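Long-range contact in PduO-type ATP--cob(I)alamin adenosyltransferase (Sulfolobus tokodaii, PDB 1WOZ), which probably transfers the adenosyl group of ATP to cob(I)alamin, as a corrinoid adenosyltransferase of the PduO type: residues E95-S108 with L158-D172. Residues are numbered along the deposited sequence; the frame is centred on the assembly and turned at random.
Sequences ESGPVKLFVIPGGS and LVANKRRNVSEKIYD
With CG of Glu95 anti to the backbone N (chi1 -173°) and the chain straight beyond it, the carboxylate reaches the side of Arg163, itself extended from CG to NE. The grip is side-on and two-pronged: NH2 of Arg163 meets OE1 of Glu95 at 2.9 Å, using the syn lone pair of OE1, and NE of Arg163 donates to OE2 of Glu95. The carboxylate and guanidinium planes are nearly coplanar, 19° apart. Asp49 also pairs with NH2 and Trp47 makes a cation-pi contact with Arg163, which probably fixes the rotation of the guanidinium.

The buried amide of Asn161 ties down the 106-108 turn. Its OD1 accepts from both N and OG of Ser108, each at 2.8 Å, while ND2 gives a nearly straight bond to Gly106 O (3.1 Å) and another to Glu168 OE2. A water links Glu168 OE1 to Ile104 O and Lys169 N.

Beside these polar clusters, Leu158 CD1 packs on Val99 CG1 at 3.8 Å, and its CD2 approaches Val103 CG2. Farther along, Ile104 N bonds to Lys169 O (2.8 Å), and Phe102 and Tyr171 exchange backbone bonds. Tyr171 OH hydrogen-bonds Glu66 of the second subunit.

Helix 79-96 thus ends against helix 140-163, which closes in a Schellman motif at Asn165; Ser108 N-caps helix 109-134 through Ala111 N, and the antiparallel pair 103-104 and 169-173 lies beyond Leu158.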
ATOM      1  N   GLU A  95       9.709 -14.309 -23.096  1.00 22.09           N
ATOM      2  CA  GLU A  95      11.066 -14.095 -22.603  1.00 22.27           C
ATOM      3  C   GLU A  95      11.357 -14.869 -21.321  1.00 21.88           C
ATOM      4  O   GLU A  95      12.440 -15.428 -21.171  1.00 22.41           O
ATOM      5  CB  GLU A  95      11.344 -12.603 -22.337  1.00 22.34           C
ATOM      6  CG  GLU A  95      12.819 -12.309 -21.966  1.00 22.82           C
ATOM      7  CD  GLU A  95      13.100 -10.839 -21.688  1.00 22.18           C
ATOM      8  OE1 GLU A  95      12.390  -9.953 -22.230  1.00 22.69           O
ATOM      9  OE2 GLU A  95      14.050 -10.569 -20.933  1.00 22.23           O
ATOM     10  N   SER A  96      10.410 -14.896 -20.387  1.00 22.23           N
ATOM     11  CA  SER A  96      10.659 -15.586 -19.128  1.00 23.79           C
ATOM     12  C   SER A  96      10.572 -17.091 -19.266  1.00 24.28           C
ATOM     13  O   SER A  96      11.210 -17.826 -18.515  1.00 23.32           O
ATOM     14  CB  SER A  96       9.661 -15.136 -18.041  1.00 24.30           C
ATOM     15  OG  SER A  96       8.356 -15.594 -18.333  1.00 27.68           O
ATOM     16  N   GLY A  97       9.799 -17.558 -20.238  1.00 23.90           N
ATOM     17  CA  GLY A  97       9.636 -18.996 -20.359  1.00 24.77           C
ATOM     18  C   GLY A  97       8.593 -19.437 -19.334  1.00 24.55           C
ATOM     19  O   GLY A  97       8.052 -18.605 -18.584  1.00 23.37           O
ATOM     20  N   PRO A  98       8.291 -20.741 -19.262  1.00 24.15           N
ATOM     21  CA  PRO A  98       7.293 -21.239 -18.308  1.00 24.24           C
ATOM     22  C   PRO A  98       7.711 -21.142 -16.844  1.00 22.85           C
ATOM     23  O   PRO A  98       8.885 -21.279 -16.502  1.00 21.83           O
ATOM     24  CB  PRO A  98       7.086 -22.696 -18.743  1.00 26.18           C
ATOM     25  CG  PRO A  98       8.478 -23.088 -19.241  1.00 27.45           C
ATOM     26  CD  PRO A  98       8.873 -21.842 -20.058  1.00 25.02           C
ATOM     27  N   VAL A  99       6.735 -20.916 -15.979  1.00 20.91           N
ATOM     28  CA  VAL A  99       7.005 -20.835 -14.549  1.00 21.36           C
ATOM     29  C   VAL A  99       5.992 -21.700 -13.794  1.00 20.69           C
ATOM     30  O   VAL A  99       4.822 -21.767 -14.168  1.00 21.16           O
ATOM     31  CB  VAL A  99       6.912 -19.355 -14.029  1.00 22.20           C
ATOM     32  CG1 VAL A  99       5.439 -18.850 -14.073  1.00 22.85           C
ATOM     33  CG2 VAL A  99       7.455 -19.261 -12.605  1.00 23.89           C
ATOM     34  N   LYS A 100       6.463 -22.394 -12.760  1.00 20.18           N
ATOM     35  CA  LYS A 100       5.597 -23.207 -11.915  1.00 20.78           C
ATOM     36  C   LYS A 100       4.737 -22.264 -11.072  1.00 21.92           C
ATOM     37  O   LYS A 100       5.181 -21.156 -10.719  1.00 20.72           O
ATOM     38  CB  LYS A 100       6.431 -24.041 -10.941  1.00 22.57           C
ATOM     39  CG  LYS A 100       7.224 -25.195 -11.562  1.00 26.78           C
ATOM     40  CD  LYS A 100       8.078 -25.839 -10.468  1.00 30.68           C
ATOM     41  CE  LYS A 100       8.374 -27.305 -10.749  1.00 36.50           C
ATOM     42  NZ  LYS A 100       9.084 -27.448 -12.034  1.00 36.61           N
ATOM     43  N   LEU A 101       3.530 -22.716 -10.734  1.00 20.17           N
ATOM     44  CA  LEU A 101       2.602 -21.950  -9.891  1.00 21.17           C
ATOM     45  C   LEU A 101       2.492 -22.697  -8.549  1.00 21.48           C
ATOM     46  O   LEU A 101       2.613 -23.932  -8.517  1.00 20.80           O
ATOM     47  CB  LEU A 101       1.235 -21.872 -10.591  1.00 19.92           C
ATOM     48  CG  LEU A 101       1.318 -21.218 -11.982  1.00 22.62           C
ATOM     49  CD1 LEU A 101      -0.054 -21.289 -12.673  1.00 24.32           C
ATOM     50  CD2 LEU A 101       1.783 -19.747 -11.828  1.00 23.24           C
ATOM     51  N   PHE A 102       2.303 -21.985  -7.434  1.00 21.73           N
ATOM     52  CA  PHE A 102       2.200 -20.526  -7.380  1.00 21.68           C
ATOM     53  C   PHE A 102       3.563 -19.882  -7.206  1.00 20.83           C
ATOM     54  O   PHE A 102       4.444 -20.455  -6.586  1.00 20.88           O
ATOM     55  CB  PHE A 102       1.375 -20.083  -6.166  1.00 23.59           C
ATOM     56  CG  PHE A 102      -0.064 -20.435  -6.238  1.00 24.40           C
ATOM     57  CD1 PHE A 102      -0.670 -21.125  -5.194  1.00 25.76           C
ATOM     58  CD2 PHE A 102      -0.834 -20.050  -7.328  1.00 27.23           C
ATOM     59  CE1 PHE A 102      -2.030 -21.423  -5.237  1.00 27.10           C
ATOM     60  CE2 PHE A 102      -2.197 -20.347  -7.378  1.00 27.74           C
ATOM     61  CZ  PHE A 102      -2.792 -21.033  -6.331  1.00 26.79           C
ATOM     62  N   VAL A 103       3.717 -18.674  -7.738  1.00 20.65           N
ATOM     63  CA  VAL A 103       4.948 -17.923  -7.570  1.00 20.05           C
ATOM     64  C   VAL A 103       4.800 -17.143  -6.250  1.00 19.74           C
ATOM     65  O   VAL A 103       3.780 -16.488  -6.019  1.00 19.42           O
ATOM     66  CB  VAL A 103       5.162 -16.928  -8.747  1.00 20.41           C
ATOM     67  CG1 VAL A 103       6.218 -15.871  -8.370  1.00 20.59           C
ATOM     68  CG2 VAL A 103       5.602 -17.705  -9.986  1.00 21.31           C
ATOM     69  N   ILE A 104       5.801 -17.248  -5.379  1.00 18.60           N
ATOM     70  CA  ILE A 104       5.795 -16.516  -4.108  1.00 17.31           C
ATOM     71  C   ILE A 104       6.307 -15.134  -4.493  1.00 16.72           C
ATOM     72  O   ILE A 104       7.444 -14.987  -4.970  1.00 16.49           O
ATOM     73  CB  ILE A 104       6.733 -17.182  -3.082  1.00 18.02           C
ATOM     74  CG1 ILE A 104       6.180 -18.578  -2.728  1.00 17.91           C
ATOM     75  CG2 ILE A 104       6.865 -16.273  -1.824  1.00 17.37           C
ATOM     76  CD1 ILE A 104       7.069 -19.404  -1.758  1.00 18.38           C
ATOM     77  N   PRO A 105       5.483 -14.094  -4.287  1.00 17.11           N
ATOM     78  CA  PRO A 105       5.903 -12.745  -4.668  1.00 19.04           C
ATOM     79  C   PRO A 105       7.193 -12.218  -4.038  1.00 18.95           C
ATOM     80  O   PRO A 105       7.348 -12.214  -2.814  1.00 18.91           O
ATOM     81  CB  PRO A 105       4.665 -11.891  -4.340  1.00 17.57           C
ATOM     82  CG  PRO A 105       4.069 -12.602  -3.170  1.00 17.97           C
ATOM     83  CD  PRO A 105       4.195 -14.064  -3.564  1.00 17.65           C
ATOM     84  N   GLY A 106       8.107 -11.769  -4.898  1.00 18.88           N
ATOM     85  CA  GLY A 106       9.377 -11.255  -4.407  1.00 18.06           C
ATOM     86  C   GLY A 106      10.533 -11.509  -5.374  1.00 18.42           C
ATOM     87  O   GLY A 106      10.325 -11.710  -6.582  1.00 17.78           O
ATOM     88  N   GLY A 107      11.745 -11.498  -4.820  1.00 19.49           N
ATOM     89  CA  GLY A 107      12.971 -11.711  -5.583  1.00 20.16           C
ATOM     90  C   GLY A 107      13.754 -10.408  -5.700  1.00 19.75           C
ATOM     91  O   GLY A 107      14.168  -9.822  -4.681  1.00 19.40           O
ATOM     92  N   SER A 108      13.981  -9.959  -6.933  1.00 18.53           N
ATOM     93  CA  SER A 108      14.670  -8.687  -7.158  1.00 19.35           C
ATOM     94  C   SER A 108      13.767  -7.556  -6.662  1.00 18.76           C
ATOM     95  O   SER A 108      12.563  -7.736  -6.520  1.00 16.73           O
ATOM     96  CB  SER A 108      14.956  -8.470  -8.649  1.00 19.44           C
ATOM     97  OG  SER A 108      13.764  -8.523  -9.414  1.00 19.30           O
ATOM     98  N   LEU A 158       8.153 -11.731 -13.602  1.00 17.07           N
ATOM     99  CA  LEU A 158       8.930 -12.929 -13.963  1.00 18.25           C
ATOM    100  C   LEU A 158      10.155 -12.523 -14.792  1.00 18.74           C
ATOM    101  O   LEU A 158      11.270 -13.024 -14.572  1.00 18.32           O
ATOM    102  CB  LEU A 158       8.089 -13.896 -14.813  1.00 20.05           C
ATOM    103  CG  LEU A 158       6.783 -14.419 -14.209  1.00 22.40           C
ATOM    104  CD1 LEU A 158       6.097 -15.339 -15.219  1.00 22.70           C
ATOM    105  CD2 LEU A 158       7.076 -15.152 -12.885  1.00 20.89           C
ATOM    106  N   VAL A 159       9.940 -11.636 -15.764  1.00 16.29           N
ATOM    107  CA  VAL A 159      11.027 -11.185 -16.610  1.00 17.78           C
ATOM    108  C   VAL A 159      12.028 -10.354 -15.805  1.00 17.21           C
ATOM    109  O   VAL A 159      13.255 -10.470 -16.018  1.00 16.91           O
ATOM    110  CB  VAL A 159      10.500 -10.386 -17.840  1.00 18.05           C
ATOM    111  CG1 VAL A 159      11.673  -9.719 -18.573  1.00 19.94           C
ATOM    112  CG2 VAL A 159       9.769 -11.356 -18.812  1.00 19.48           C
ATOM    113  N   ALA A 160      11.527  -9.543 -14.867  1.00 17.17           N
ATOM    114  CA  ALA A 160      12.419  -8.738 -14.019  1.00 17.32           C
ATOM    115  C   ALA A 160      13.403  -9.639 -13.264  1.00 18.71           C
ATOM    116  O   ALA A 160      14.617  -9.336 -13.184  1.00 18.39           O
ATOM    117  CB  ALA A 160      11.601  -7.920 -13.000  1.00 16.71           C
ATOM    118  N   ASN A 161      12.897 -10.712 -12.658  1.00 18.37           N
ATOM    119  CA  ASN A 161      13.800 -11.625 -11.936  1.00 18.32           C
ATOM    120  C   ASN A 161      14.779 -12.298 -12.884  1.00 18.28           C
ATOM    121  O   ASN A 161      15.955 -12.409 -12.581  1.00 17.99           O
ATOM    122  CB  ASN A 161      13.012 -12.686 -11.138  1.00 18.94           C
ATOM    123  CG  ASN A 161      12.548 -12.148  -9.794  1.00 18.15           C
ATOM    124  OD1 ASN A 161      13.160 -11.218  -9.251  1.00 18.71           O
ATOM    125  ND2 ASN A 161      11.473 -12.714  -9.254  1.00 18.37           N
ATOM    126  N   LYS A 162      14.303 -12.758 -14.034  1.00 18.82           N
ATOM    127  CA  LYS A 162      15.215 -13.375 -15.004  1.00 20.93           C
ATOM    128  C   LYS A 162      16.333 -12.406 -15.383  1.00 21.29           C
ATOM    129  O   LYS A 162      17.518 -12.776 -15.407  1.00 21.41           O
ATOM    130  CB  LYS A 162      14.463 -13.775 -16.272  1.00 22.96           C
ATOM    131  CG  LYS A 162      15.351 -14.388 -17.350  1.00 27.59           C
ATOM    132  CD  LYS A 162      14.494 -14.821 -18.531  1.00 31.55           C
ATOM    133  CE  LYS A 162      15.340 -15.316 -19.706  1.00 36.10           C
ATOM    134  NZ  LYS A 162      15.964 -16.626 -19.395  1.00 37.70           N
ATOM    135  N   ARG A 163      15.972 -11.161 -15.687  1.00 20.04           N
ATOM    136  CA  ARG A 163      16.983 -10.174 -16.056  1.00 21.50           C
ATOM    137  C   ARG A 163      17.931  -9.871 -14.903  1.00 22.04           C
ATOM    138  O   ARG A 163      19.042  -9.384 -15.126  1.00 23.49           O
ATOM    139  CB  ARG A 163      16.326  -8.873 -16.546  1.00 21.21           C
ATOM    140  CG  ARG A 163      15.582  -9.056 -17.874  1.00 22.32           C
ATOM    141  CD  ARG A 163      14.953  -7.735 -18.376  1.00 21.48           C
ATOM    142  NE  ARG A 163      14.148  -7.943 -19.576  1.00 21.50           N
ATOM    143  CZ  ARG A 163      13.421  -6.996 -20.163  1.00 22.57           C
ATOM    144  NH1 ARG A 163      13.406  -5.768 -19.659  1.00 20.48           N
ATOM    145  NH2 ARG A 163      12.686  -7.281 -21.233  1.00 22.26           N
ATOM    146  N   ARG A 164      17.493 -10.144 -13.675  1.00 20.11           N
ATOM    147  CA  ARG A 164      18.321  -9.906 -12.501  1.00 21.19           C
ATOM    148  C   ARG A 164      19.005 -11.183 -11.977  1.00 21.22           C
ATOM    149  O   ARG A 164      19.613 -11.169 -10.904  1.00 20.94           O
ATOM    150  CB  ARG A 164      17.476  -9.302 -11.362  1.00 23.45           C
ATOM    151  CG  ARG A 164      17.133  -7.842 -11.550  1.00 25.20           C
ATOM    152  CD  ARG A 164      18.411  -7.002 -11.536  1.00 29.74           C
ATOM    153  NE  ARG A 164      18.125  -5.568 -11.462  1.00 33.01           N
ATOM    154  CZ  ARG A 164      18.793  -4.641 -12.145  1.00 36.57           C
ATOM    155  NH1 ARG A 164      19.783  -4.999 -12.959  1.00 37.12           N
ATOM    156  NH2 ARG A 164      18.485  -3.353 -12.010  1.00 34.84           N
ATOM    157  N   ASN A 165      18.921 -12.279 -12.722  1.00 21.39           N
ATOM    158  CA  ASN A 165      19.536 -13.542 -12.277  1.00 21.96           C
ATOM    159  C   ASN A 165      19.013 -14.031 -10.941  1.00 21.17           C
ATOM    160  O   ASN A 165      19.735 -14.635 -10.148  1.00 20.39           O
ATOM    161  CB  ASN A 165      21.065 -13.414 -12.219  1.00 23.27           C
ATOM    162  CG  ASN A 165      21.688 -13.450 -13.604  1.00 26.98           C
ATOM    163  OD1 ASN A 165      21.720 -12.442 -14.304  1.00 27.21           O
ATOM    164  ND2 ASN A 165      22.153 -14.622 -14.015  1.00 25.93           N
ATOM    165  N   VAL A 166      17.732 -13.791 -10.708  1.00 20.43           N
ATOM    166  CA  VAL A 166      17.085 -14.216  -9.485  1.00 19.51           C
ATOM    167  C   VAL A 166      16.080 -15.331  -9.810  1.00 19.79           C
ATOM    168  O   VAL A 166      15.274 -15.187 -10.723  1.00 20.88           O
ATOM    169  CB  VAL A 166      16.337 -13.019  -8.843  1.00 19.67           C
ATOM    170  CG1 VAL A 166      15.452 -13.515  -7.698  1.00 20.71           C
ATOM    171  CG2 VAL A 166      17.347 -11.972  -8.361  1.00 20.47           C
ATOM    172  N   SER A 167      16.138 -16.443  -9.074  1.00 20.10           N
ATOM    173  CA  SER A 167      15.206 -17.557  -9.278  1.00 21.31           C
ATOM    174  C   SER A 167      13.871 -17.284  -8.598  1.00 23.18           C
ATOM    175  O   SER A 167      13.814 -16.624  -7.558  1.00 21.22           O
ATOM    176  CB  SER A 167      15.760 -18.858  -8.675  1.00 23.61           C
ATOM    177  OG  SER A 167      16.992 -19.206  -9.250  1.00 26.69           O
ATOM    178  N   GLU A 168      12.801 -17.807  -9.185  1.00 22.28           N
ATOM    179  CA  GLU A 168      11.478 -17.654  -8.612  1.00 23.31           C
ATOM    180  C   GLU A 168      11.334 -18.620  -7.436  1.00 24.91           C
ATOM    181  O   GLU A 168      11.835 -19.751  -7.486  1.00 24.69           O
ATOM    182  CB  GLU A 168      10.404 -18.010  -9.638  1.00 23.51           C
ATOM    183  CG  GLU A 168      10.393 -17.132 -10.878  1.00 23.59           C
ATOM    184  CD  GLU A 168      10.101 -15.684 -10.551  1.00 24.07           C
ATOM    185  OE1 GLU A 168       9.450 -15.437  -9.518  1.00 23.76           O
ATOM    186  OE2 GLU A 168      10.508 -14.805 -11.335  1.00 23.03           O
ATOM    187  N   LYS A 169      10.663 -18.168  -6.383  1.00 23.34           N
ATOM    188  CA  LYS A 169      10.387 -19.016  -5.225  1.00 24.28           C
ATOM    189  C   LYS A 169       8.982 -19.546  -5.529  1.00 21.89           C
ATOM    190  O   LYS A 169       8.122 -18.784  -5.920  1.00 21.67           O
ATOM    191  CB  LYS A 169      10.333 -18.194  -3.937  1.00 26.56           C
ATOM    192  CG  LYS A 169      11.531 -17.286  -3.717  1.00 33.68           C
ATOM    193  CD  LYS A 169      12.750 -18.050  -3.268  1.00 38.11           C
ATOM    194  CE  LYS A 169      13.866 -17.074  -2.837  1.00 40.59           C
ATOM    195  NZ  LYS A 169      14.968 -17.787  -2.162  1.00 45.19           N
ATOM    196  N   ILE A 170       8.767 -20.838  -5.337  1.00 20.36           N
ATOM    197  CA  ILE A 170       7.493 -21.484  -5.647  1.00 20.32           C
ATOM    198  C   ILE A 170       6.801 -22.190  -4.456  1.00 20.09           C
ATOM    199  O   ILE A 170       7.454 -22.849  -3.637  1.00 20.43           O
ATOM    200  CB  ILE A 170       7.708 -22.589  -6.744  1.00 20.44           C
ATOM    201  CG1 ILE A 170       8.623 -22.072  -7.877  1.00 21.71           C
ATOM    202  CG2 ILE A 170       6.344 -23.075  -7.299  1.00 19.36           C
ATOM    203  CD1 ILE A 170       8.071 -20.917  -8.702  1.00 18.34           C
ATOM    204  N   TYR A 171       5.483 -22.032  -4.375  1.00 20.59           N
ATOM    205  CA  TYR A 171       4.658 -22.729  -3.391  1.00 21.52           C
ATOM    206  C   TYR A 171       3.882 -23.574  -4.402  1.00 22.04           C
ATOM    207  O   TYR A 171       2.821 -23.186  -4.906  1.00 20.66           O
ATOM    208  CB  TYR A 171       3.705 -21.797  -2.665  1.00 21.97           C
ATOM    209  CG  TYR A 171       2.869 -22.552  -1.653  1.00 23.44           C
ATOM    210  CD1 TYR A 171       3.374 -22.844  -0.380  1.00 22.66           C
ATOM    211  CD2 TYR A 171       1.581 -23.003  -1.977  1.00 24.28           C
ATOM    212  CE1 TYR A 171       2.621 -23.558   0.544  1.00 24.50           C
ATOM    213  CE2 TYR A 171       0.812 -23.727  -1.052  1.00 24.76           C
ATOM    214  CZ  TYR A 171       1.338 -23.993   0.203  1.00 25.28           C
ATOM    215  OH  TYR A 171       0.570 -24.637   1.133  1.00 25.83           O
ATOM    216  N   ASP A 172       4.462 -24.726  -4.702  1.00 22.44           N
ATOM    217  CA  ASP A 172       3.984 -25.633  -5.729  1.00 23.25           C
ATOM    218  C   ASP A 172       2.606 -26.262  -5.637  1.00 24.29           C
ATOM    219  O   ASP A 172       2.347 -27.079  -4.748  1.00 24.86           O
ATOM    220  CB  ASP A 172       5.030 -26.735  -5.903  1.00 27.13           C
ATOM    221  CG  ASP A 172       5.119 -27.210  -7.320  1.00 29.59           C
ATOM    222  OD1 ASP A 172       4.051 -27.423  -7.926  1.00 29.30           O
ATOM    223  OD2 ASP A 172       6.260 -27.364  -7.821  1.00 34.06           O
TER
HETATM  224  O   HOH W   1       9.580 -15.638  -6.628  1.00 22.76           O